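Local structure of putative uncharacterized protein (Vibrio cholerae, 4G7X) at residues L24-V36 against I45-S58. The protein probably serves as the N1 domain of the CTXphi minor coat protein pIII, thought to bind the host protein TolA during infection of Vibrio cholerae. Residues are numbered along the deposited sequence; the frame is centred on the assembly and turned at random. Where two conformers were deposited one is given.
Sequences LLFGFGSPIVQSV and IEKDDYGFVWSCLS
Ile32 packs over one face of the Trp54 indole, the two side chains running past each other in opposite directions. Its CG1 sits above the five-membered ring, 3.7 Å from the centroid and only 8° off the normal, a CH-pi contact, while CG2 covers the ring fusion, 3.7 Å from Trp54 CD2. With chi1 at 171°, CG of Trp54 is swung opposite its backbone N and the indole extends toward loop 28-34, its six-membered ring at Ser30, Pro31 and Val33. There CH2 of Trp54 comes within 3.2 Å of Pro31 O, and CZ3 meets Phe26 CD2 at 3.6 Å; these two aromatic systems are nearly parallel but slid apart, with little overlap. Both segments contribute strands to the mixed beta-sheet of the pIII N1 domain, in which strand 41-48 pairs antiparallel with both 35-38 and 51-59, and loop 28-34 packs against the latter. Ile45 N donates a nearly straight bond to Gln34 O (3.0 Å), and Ile45 CG1 packs on Ile32 CG2. The Gln34 chain bends at chi2 (-67°), folding back its amide so that NE2 donates to Ile32 O (2.8 Å) and lies over a face of Phe52. Farther along strand 51-59, Phe28 CE2 rests 3.4 Å from Leu57 O, beside Cys56, which is disulfide-bonded to Cys65.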
ATOM      1  N   LEU A  24       0.942  -1.422  -6.575  1.00  8.11           N
ATOM      2  CA  LEU A  24       1.925  -1.712  -7.611  1.00  8.10           C
ATOM      3  C   LEU A  24       2.416  -0.420  -8.230  1.00  7.97           C
ATOM      4  O   LEU A  24       1.637   0.523  -8.401  1.00  7.82           O
ATOM      5  CB  LEU A  24       1.327  -2.623  -8.686  1.00  8.27           C
ATOM      6  CG  LEU A  24       0.888  -4.018  -8.227  1.00  8.63           C
ATOM      7  CD1 LEU A  24       0.290  -4.766  -9.403  1.00  8.70           C
ATOM      8  CD2 LEU A  24       2.042  -4.800  -7.623  1.00  9.10           C
ATOM      9  N   LEU A  25       3.706  -0.392  -8.568  1.00  7.94           N
ATOM     10  CA  LEU A  25       4.350   0.777  -9.164  1.00  7.92           C
ATOM     11  C   LEU A  25       4.601   0.580 -10.647  1.00  7.70           C
ATOM     12  O   LEU A  25       4.965  -0.515 -11.089  1.00  7.88           O
ATOM     13  CB  LEU A  25       5.681   1.067  -8.471  1.00  8.21           C
ATOM     14  CG  LEU A  25       5.636   1.239  -6.954  1.00  8.52           C
ATOM     15  CD1 LEU A  25       7.048   1.386  -6.413  1.00  8.82           C
ATOM     16  CD2 LEU A  25       4.755   2.404  -6.529  1.00  8.77           C
ATOM     17  N   PHE A  26       4.425   1.650 -11.414  1.00  7.50           N
ATOM     18  CA  PHE A  26       4.644   1.616 -12.859  1.00  7.41           C
ATOM     19  C   PHE A  26       5.390   2.863 -13.286  1.00  7.47           C
ATOM     20  O   PHE A  26       5.527   3.820 -12.514  1.00  7.41           O
ATOM     21  CB  PHE A  26       3.312   1.516 -13.613  1.00  7.25           C
ATOM     22  CG  PHE A  26       2.469   0.350 -13.190  1.00  7.21           C
ATOM     23  CD1 PHE A  26       2.666  -0.904 -13.756  1.00  7.13           C
ATOM     24  CD2 PHE A  26       1.504   0.497 -12.200  1.00  7.16           C
ATOM     25  CE1 PHE A  26       1.902  -1.990 -13.356  1.00  7.22           C
ATOM     26  CE2 PHE A  26       0.739  -0.586 -11.791  1.00  7.20           C
ATOM     27  CZ  PHE A  26       0.937  -1.830 -12.369  1.00  7.17           C
ATOM     28  N   GLY A  27       5.867   2.852 -14.525  1.00  7.75           N
ATOM     29  CA  GLY A  27       6.522   4.018 -15.085  1.00  8.25           C
ATOM     30  C   GLY A  27       5.594   5.207 -15.226  1.00  8.65           C
ATOM     31  O   GLY A  27       4.374   5.057 -15.354  1.00  8.49           O
ATOM     32  N   PHE A  28       6.178   6.399 -15.189  1.00  9.17           N
ATOM     33  CA  PHE A  28       5.438   7.634 -15.382  1.00  9.90           C
ATOM     34  C   PHE A  28       4.747   7.616 -16.743  1.00  9.94           C
ATOM     35  O   PHE A  28       5.285   7.073 -17.715  1.00 10.23           O
ATOM     36  CB  PHE A  28       6.414   8.804 -15.292  1.00 10.61           C
ATOM     37  CG  PHE A  28       5.767  10.129 -15.012  1.00 11.40           C
ATOM     38  CD1 PHE A  28       5.864  11.165 -15.937  1.00 11.93           C
ATOM     39  CD2 PHE A  28       5.082  10.359 -13.816  1.00 11.75           C
ATOM     40  CE1 PHE A  28       5.284  12.398 -15.683  1.00 12.35           C
ATOM     41  CE2 PHE A  28       4.497  11.590 -13.558  1.00 12.20           C
ATOM     42  CZ  PHE A  28       4.599  12.612 -14.494  1.00 12.29           C
ATOM     43  N   GLY A  29       3.538   8.171 -16.799  1.00  9.83           N
ATOM     44  CA  GLY A  29       2.791   8.233 -18.056  1.00  9.81           C
ATOM     45  C   GLY A  29       2.180   6.908 -18.485  1.00  9.44           C
ATOM     46  O   GLY A  29       1.743   6.753 -19.622  1.00  9.66           O
ATOM     47  N   SER A  30       2.145   5.937 -17.579  1.00  9.12           N
ATOM     48  CA  SER A  30       1.470   4.678 -17.867  1.00  8.70           C
ATOM     49  C   SER A  30      -0.031   4.914 -17.956  1.00  8.51           C
ATOM     50  O   SER A  30      -0.565   5.760 -17.237  1.00  8.56           O
ATOM     51  CB  SER A  30       1.719   3.661 -16.752  1.00  8.51           C
ATOM     52  OG  SER A  30       3.048   3.179 -16.770  1.00  8.40           O
ATOM     53  N   PRO A  31      -0.719   4.156 -18.827  1.00  8.38           N
ATOM     54  CA  PRO A  31      -2.166   4.097 -18.705  1.00  8.26           C
ATOM     55  C   PRO A  31      -2.495   3.447 -17.367  1.00  8.17           C
ATOM     56  O   PRO A  31      -1.605   2.878 -16.719  1.00  8.21           O
ATOM     57  CB  PRO A  31      -2.568   3.176 -19.853  1.00  8.52           C
ATOM     58  CG  PRO A  31      -1.398   2.259 -19.991  1.00  8.66           C
ATOM     59  CD  PRO A  31      -0.207   3.144 -19.767  1.00  8.69           C
ATOM     60  N   ILE A  32      -3.747   3.540 -16.941  1.00  7.86           N
ATOM     61  CA  ILE A  32      -4.163   2.886 -15.709  1.00  7.94           C
ATOM     62  C   ILE A  32      -4.154   1.385 -15.953  1.00  7.93           C
ATOM     63  O   ILE A  32      -5.060   0.834 -16.579  1.00  8.26           O
ATOM     64  CB  ILE A  32      -5.536   3.380 -15.218  1.00  8.00           C
ATOM     65  CG1 ILE A  32      -5.531   4.907 -15.083  1.00  8.07           C
ATOM     66  CG2 ILE A  32      -5.880   2.719 -13.886  1.00  8.07           C
ATOM     67  CD1 ILE A  32      -6.824   5.500 -14.558  1.00  8.28           C
ATOM     68  N   VAL A  33      -3.100   0.730 -15.475  1.00  7.77           N
ATOM     69  CA  VAL A  33      -2.899  -0.689 -15.728  1.00  7.83           C
ATOM     70  C   VAL A  33      -4.069  -1.479 -15.138  1.00  7.91           C
ATOM     71  O   VAL A  33      -4.382  -1.355 -13.959  1.00  7.80           O
ATOM     72  CB  VAL A  33      -1.519  -1.153 -15.203  1.00  7.69           C
ATOM     73  CG1 VAL A  33      -1.333  -2.646 -15.407  1.00  7.83           C
ATOM     74  CG2 VAL A  33      -0.402  -0.391 -15.911  1.00  7.74           C
ATOM     75  N   GLN A  34      -4.740  -2.250 -15.988  1.00  8.15           N
ATOM     76  CA  GLN A  34      -6.027  -2.858 -15.638  1.00  8.51           C
ATOM     77  C   GLN A  34      -5.902  -4.198 -14.930  1.00  8.54           C
ATOM     78  O   GLN A  34      -6.597  -4.461 -13.949  1.00  8.41           O
ATOM     79  CB  GLN A  34      -6.897  -3.007 -16.892  1.00  8.83           C
ATOM     80  CG  GLN A  34      -7.305  -1.671 -17.507  1.00  9.40           C
ATOM     81  CD  GLN A  34      -8.251  -0.890 -16.619  1.00  9.79           C
ATOM     82  OE1 GLN A  34      -9.384  -1.310 -16.389  1.00 10.80           O
ATOM     83  NE2 GLN A  34      -7.793   0.241 -16.105  1.00  9.91           N
ATOM     84  N   SER A  35      -5.017  -5.040 -15.443  1.00  8.77           N
ATOM     85  CA  SER A  35      -4.802  -6.366 -14.891  1.00  9.08           C
ATOM     86  C   SER A  35      -3.319  -6.676 -14.890  1.00  8.83           C
ATOM     87  O   SER A  35      -2.615  -6.379 -15.854  1.00  8.74           O
ATOM     88  CB  SER A  35      -5.563  -7.423 -15.693  1.00  9.58           C
ATOM     89  OG  SER A  35      -6.969  -7.217 -15.646  1.00 10.65           O
ATOM     90  N   VAL A  36      -2.850  -7.260 -13.791  1.00  8.78           N
ATOM     91  CA  VAL A  36      -1.441  -7.576 -13.615  1.00  8.81           C
ATOM     92  C   VAL A  36      -1.315  -8.982 -13.053  1.00  8.72           C
ATOM     93  O   VAL A  36      -1.994  -9.330 -12.078  1.00  8.87           O
ATOM     94  CB  VAL A  36      -0.743  -6.590 -12.650  1.00  8.92           C
ATOM     95  CG1 VAL A  36       0.707  -6.996 -12.410  1.00  9.07           C
ATOM     96  CG2 VAL A  36      -0.803  -5.168 -13.186  1.00  9.10           C
ATOM     97  N   ILE A  45      -7.182  -3.715 -11.121  1.00  7.95           N
ATOM     98  CA  ILE A  45      -7.231  -2.380 -10.530  1.00  8.07           C
ATOM     99  C   ILE A  45      -8.524  -2.154  -9.737  1.00  8.30           C
ATOM    100  O   ILE A  45      -9.614  -2.528 -10.179  1.00  8.49           O
ATOM    101  CB  ILE A  45      -7.032  -1.298 -11.626  1.00  7.82           C
ATOM    102  CG1 ILE A  45      -6.929   0.117 -11.030  1.00  7.84           C
ATOM    103  CG2 ILE A  45      -8.138  -1.361 -12.675  1.00  7.88           C
ATOM    104  CD1 ILE A  45      -5.639   0.395 -10.283  1.00  7.87           C
ATOM    105  N   GLU A  46      -8.392  -1.548  -8.562  1.00  8.76           N
ATOM    106  CA  GLU A  46      -9.549  -1.220  -7.736  1.00  9.39           C
ATOM    107  C   GLU A  46     -10.176   0.092  -8.155  1.00  9.66           C
ATOM    108  O   GLU A  46      -9.489   1.009  -8.607  1.00  9.25           O
ATOM    109  CB  GLU A  46      -9.158  -1.150  -6.266  1.00  9.78           C
ATOM    110  CG  GLU A  46      -8.700  -2.484  -5.716  1.00 10.54           C
ATOM    111  CD  GLU A  46      -8.680  -2.496  -4.210  1.00 11.40           C
ATOM    112  OE1 GLU A  46      -9.771  -2.469  -3.600  1.00 12.48           O
ATOM    113  OE2 GLU A  46      -7.577  -2.549  -3.642  1.00 12.08           O
ATOM    114  N   LYS A  47     -11.492   0.166  -8.001  1.00 10.27           N
ATOM    115  CA  LYS A  47     -12.250   1.363  -8.312  1.00 10.95           C
ATOM    116  C   LYS A  47     -13.189   1.630  -7.147  1.00 11.22           C
ATOM    117  O   LYS A  47     -13.847   0.711  -6.665  1.00 11.94           O
ATOM    118  CB  LYS A  47     -13.043   1.148  -9.601  1.00 11.12           C
ATOM    119  CG  LYS A  47     -13.709   2.398 -10.156  1.00 11.57           C
ATOM    120  CD  LYS A  47     -14.267   2.117 -11.543  1.00 12.20           C
ATOM    121  CE  LYS A  47     -14.947   3.338 -12.138  1.00 12.64           C
ATOM    122  NZ  LYS A  47     -16.343   3.522 -11.652  1.00 13.74           N
ATOM    123  N   ASP A  48     -13.218   2.873  -6.675  1.00 11.38           N
ATOM    124  CA  ASP A  48     -14.173   3.263  -5.635  1.00 12.14           C
ATOM    125  C   ASP A  48     -15.078   4.381  -6.161  1.00 12.92           C
ATOM    126  O   ASP A  48     -15.120   4.613  -7.369  1.00 12.94           O
ATOM    127  CB  ASP A  48     -13.454   3.622  -4.319  1.00 12.09           C
ATOM    128  CG  ASP A  48     -12.574   4.869  -4.425  1.00 11.97           C
ATOM    129  OD1 ASP A  48     -12.678   5.623  -5.412  1.00 11.75           O
ATOM    130  OD2 ASP A  48     -11.773   5.106  -3.494  1.00 12.27           O
ATOM    131  N   ASP A  49     -15.781   5.074  -5.265  1.00 14.11           N
ATOM    132  CA  ASP A  49     -16.740   6.112  -5.664  1.00 15.39           C
ATOM    133  C   ASP A  49     -16.111   7.304  -6.391  1.00 15.28           C
ATOM    134  O   ASP A  49     -16.823   8.101  -7.010  1.00 15.87           O
ATOM    135  CB  ASP A  49     -17.549   6.596  -4.450  1.00 17.21           C
ATOM    136  CG  ASP A  49     -18.561   5.563  -3.966  1.00 18.54           C
ATOM    137  OD1 ASP A  49     -18.828   4.582  -4.695  1.00 20.02           O
ATOM    138  OD2 ASP A  49     -19.104   5.740  -2.852  1.00 20.31           O
ATOM    139  N   TYR A  50     -14.788   7.418  -6.324  1.00 14.67           N
ATOM    140  CA  TYR A  50     -14.080   8.538  -6.937  1.00 14.15           C
ATOM    141  C   TYR A  50     -13.305   8.146  -8.193  1.00 12.72           C
ATOM    142  O   TYR A  50     -12.643   8.982  -8.802  1.00 12.67           O
ATOM    143  CB  TYR A  50     -13.188   9.232  -5.901  1.00 15.66           C
ATOM    144  CG  TYR A  50     -13.986   9.804  -4.747  1.00 17.16           C
ATOM    145  CD1 TYR A  50     -14.497  11.101  -4.805  1.00 17.89           C
ATOM    146  CD2 TYR A  50     -14.263   9.036  -3.614  1.00 17.96           C
ATOM    147  CE1 TYR A  50     -15.246  11.625  -3.759  1.00 19.20           C
ATOM    148  CE2 TYR A  50     -15.011   9.552  -2.563  1.00 19.16           C
ATOM    149  CZ  TYR A  50     -15.498  10.843  -2.640  1.00 19.58           C
ATOM    150  OH  TYR A  50     -16.242  11.361  -1.598  1.00 21.42           O
ATOM    151  N   GLY A  51     -13.421   6.881  -8.587  1.00 11.51           N
ATOM    152  CA  GLY A  51     -12.783   6.383  -9.805  1.00 10.36           C
ATOM    153  C   GLY A  51     -11.738   5.338  -9.478  1.00  9.53           C
ATOM    154  O   GLY A  51     -11.707   4.810  -8.364  1.00  9.34           O
ATOM    155  N   PHE A  52     -10.883   5.032 -10.448  1.00  8.78           N
ATOM    156  CA  PHE A  52      -9.803   4.085 -10.204  1.00  8.46           C
ATOM    157  C   PHE A  52      -8.885   4.602  -9.105  1.00  8.01           C
ATOM    158  O   PHE A  52      -8.606   5.797  -9.031  1.00  8.05           O
ATOM    159  CB  PHE A  52      -9.016   3.824 -11.488  1.00  8.57           C
ATOM    160  CG  PHE A  52      -9.806   3.093 -12.531  1.00  8.81           C
ATOM    161  CD1 PHE A  52     -10.211   3.738 -13.695  1.00  9.08           C
ATOM    162  CD2 PHE A  52     -10.167   1.768 -12.335  1.00  9.05           C
ATOM    163  CE1 PHE A  52     -10.951   3.056 -14.652  1.00  9.28           C
ATOM    164  CE2 PHE A  52     -10.909   1.082 -13.283  1.00  9.24           C
ATOM    165  CZ  PHE A  52     -11.304   1.730 -14.445  1.00  9.31           C
ATOM    166  N   VAL A  53      -8.437   3.697  -8.241  1.00  7.72           N
ATOM    167  CA  VAL A  53      -7.544   4.068  -7.147  1.00  7.55           C
ATOM    168  C   VAL A  53      -6.113   4.039  -7.686  1.00  7.38           C
ATOM    169  O   VAL A  53      -5.385   3.057  -7.536  1.00  7.41           O
ATOM    170  CB  VAL A  53      -7.726   3.161  -5.916  1.00  7.58           C
ATOM    171  CG1 VAL A  53      -6.954   3.731  -4.735  1.00  7.82           C
ATOM    172  CG2 VAL A  53      -9.204   3.026  -5.567  1.00  7.61           C
ATOM    173  N   TRP A  54      -5.740   5.151  -8.311  1.00  7.19           N
ATOM    174  CA  TRP A  54      -4.565   5.265  -9.168  1.00  7.35           C
ATOM    175  C   TRP A  54      -4.115   6.693  -9.186  1.00  7.66           C
ATOM    176  O   TRP A  54      -4.941   7.601  -9.240  1.00  7.82           O
ATOM    177  CB  TRP A  54      -4.938   4.846 -10.590  1.00  7.00           C
ATOM    178  CG  TRP A  54      -3.875   5.127 -11.622  1.00  6.71           C
ATOM    179  CD1 TRP A  54      -3.611   6.334 -12.266  1.00  6.67           C
ATOM    180  CD2 TRP A  54      -2.893   4.182 -12.161  1.00  6.62           C
ATOM    181  NE1 TRP A  54      -2.560   6.209 -13.134  1.00  6.67           N
ATOM    182  CE2 TRP A  54      -2.083   4.939 -13.123  1.00  6.56           C
ATOM    183  CE3 TRP A  54      -2.613   2.838 -11.951  1.00  6.49           C
ATOM    184  CZ2 TRP A  54      -1.057   4.347 -13.839  1.00  6.60           C
ATOM    185  CZ3 TRP A  54      -1.569   2.254 -12.672  1.00  6.58           C
ATOM    186  CH2 TRP A  54      -0.806   2.993 -13.590  1.00  6.52           C
ATOM    187  N   SER A  55      -2.802   6.913  -9.165  1.00  8.17           N
ATOM    188  CA  SER A  55      -2.260   8.253  -9.385  1.00  8.86           C
ATOM    189  C   SER A  55      -0.843   8.196  -9.931  1.00  9.30           C
ATOM    190  O   SER A  55      -0.145   7.204  -9.745  1.00  9.39           O
ATOM    191  CB  SER A  55      -2.315   9.090  -8.101  1.00  9.10           C
ATOM    192  OG  SER A  55      -1.538   8.516  -7.068  1.00  9.59           O
ATOM    193  N   CYS A  56      -0.437   9.256 -10.627  1.00 10.25           N
ATOM    194  CA  CYS A  56       0.953   9.409 -11.062  1.00 11.28           C
ATOM    195  C   CYS A  56       1.577  10.604 -10.338  1.00 12.15           C
ATOM    196  O   CYS A  56       0.918  11.635 -10.153  1.00 13.02           O
ATOM    197  CB  CYS A  56       1.064   9.529 -12.589  1.00 11.30           C
ATOM    198  SG  CYS A  56       0.393   8.106 -13.496  1.00 11.43           S
ATOM    199  N   LEU A  57       2.832  10.442  -9.924  0.50 12.48           N
ATOM    200  CA  LEU A  57       3.544  11.438  -9.124  0.50 12.93           C
ATOM    201  C   LEU A  57       4.912  11.756  -9.718  0.50 13.41           C
ATOM    202  O   LEU A  57       5.514  10.922 -10.392  0.50 13.51           O
ATOM    203  CB  LEU A  57       3.739  10.937  -7.690  0.50 12.86           C
ATOM    204  CG  LEU A  57       2.600  10.215  -6.974  0.50 12.70           C
ATOM    205  CD1 LEU A  57       2.431   8.810  -7.528  0.50 12.53           C
ATOM    206  CD2 LEU A  57       2.879  10.164  -5.481  0.50 12.61           C
ATOM    207  N   SER A  58       5.395  12.965  -9.446  1.00 14.05           N
ATOM    208  CA  SER A  58       6.745  13.378  -9.819  1.00 15.22           C
ATOM    209  C   SER A  58       7.338  14.092  -8.612  1.00 15.81           C
ATOM    210  O   SER A  58       6.993  15.240  -8.328  1.00 16.41           O
ATOM    211  CB  SER A  58       6.709  14.297 -11.037  1.00 15.50           C
ATOM    212  OG  SER A  58       8.018  14.666 -11.437  1.00 16.54           O
TER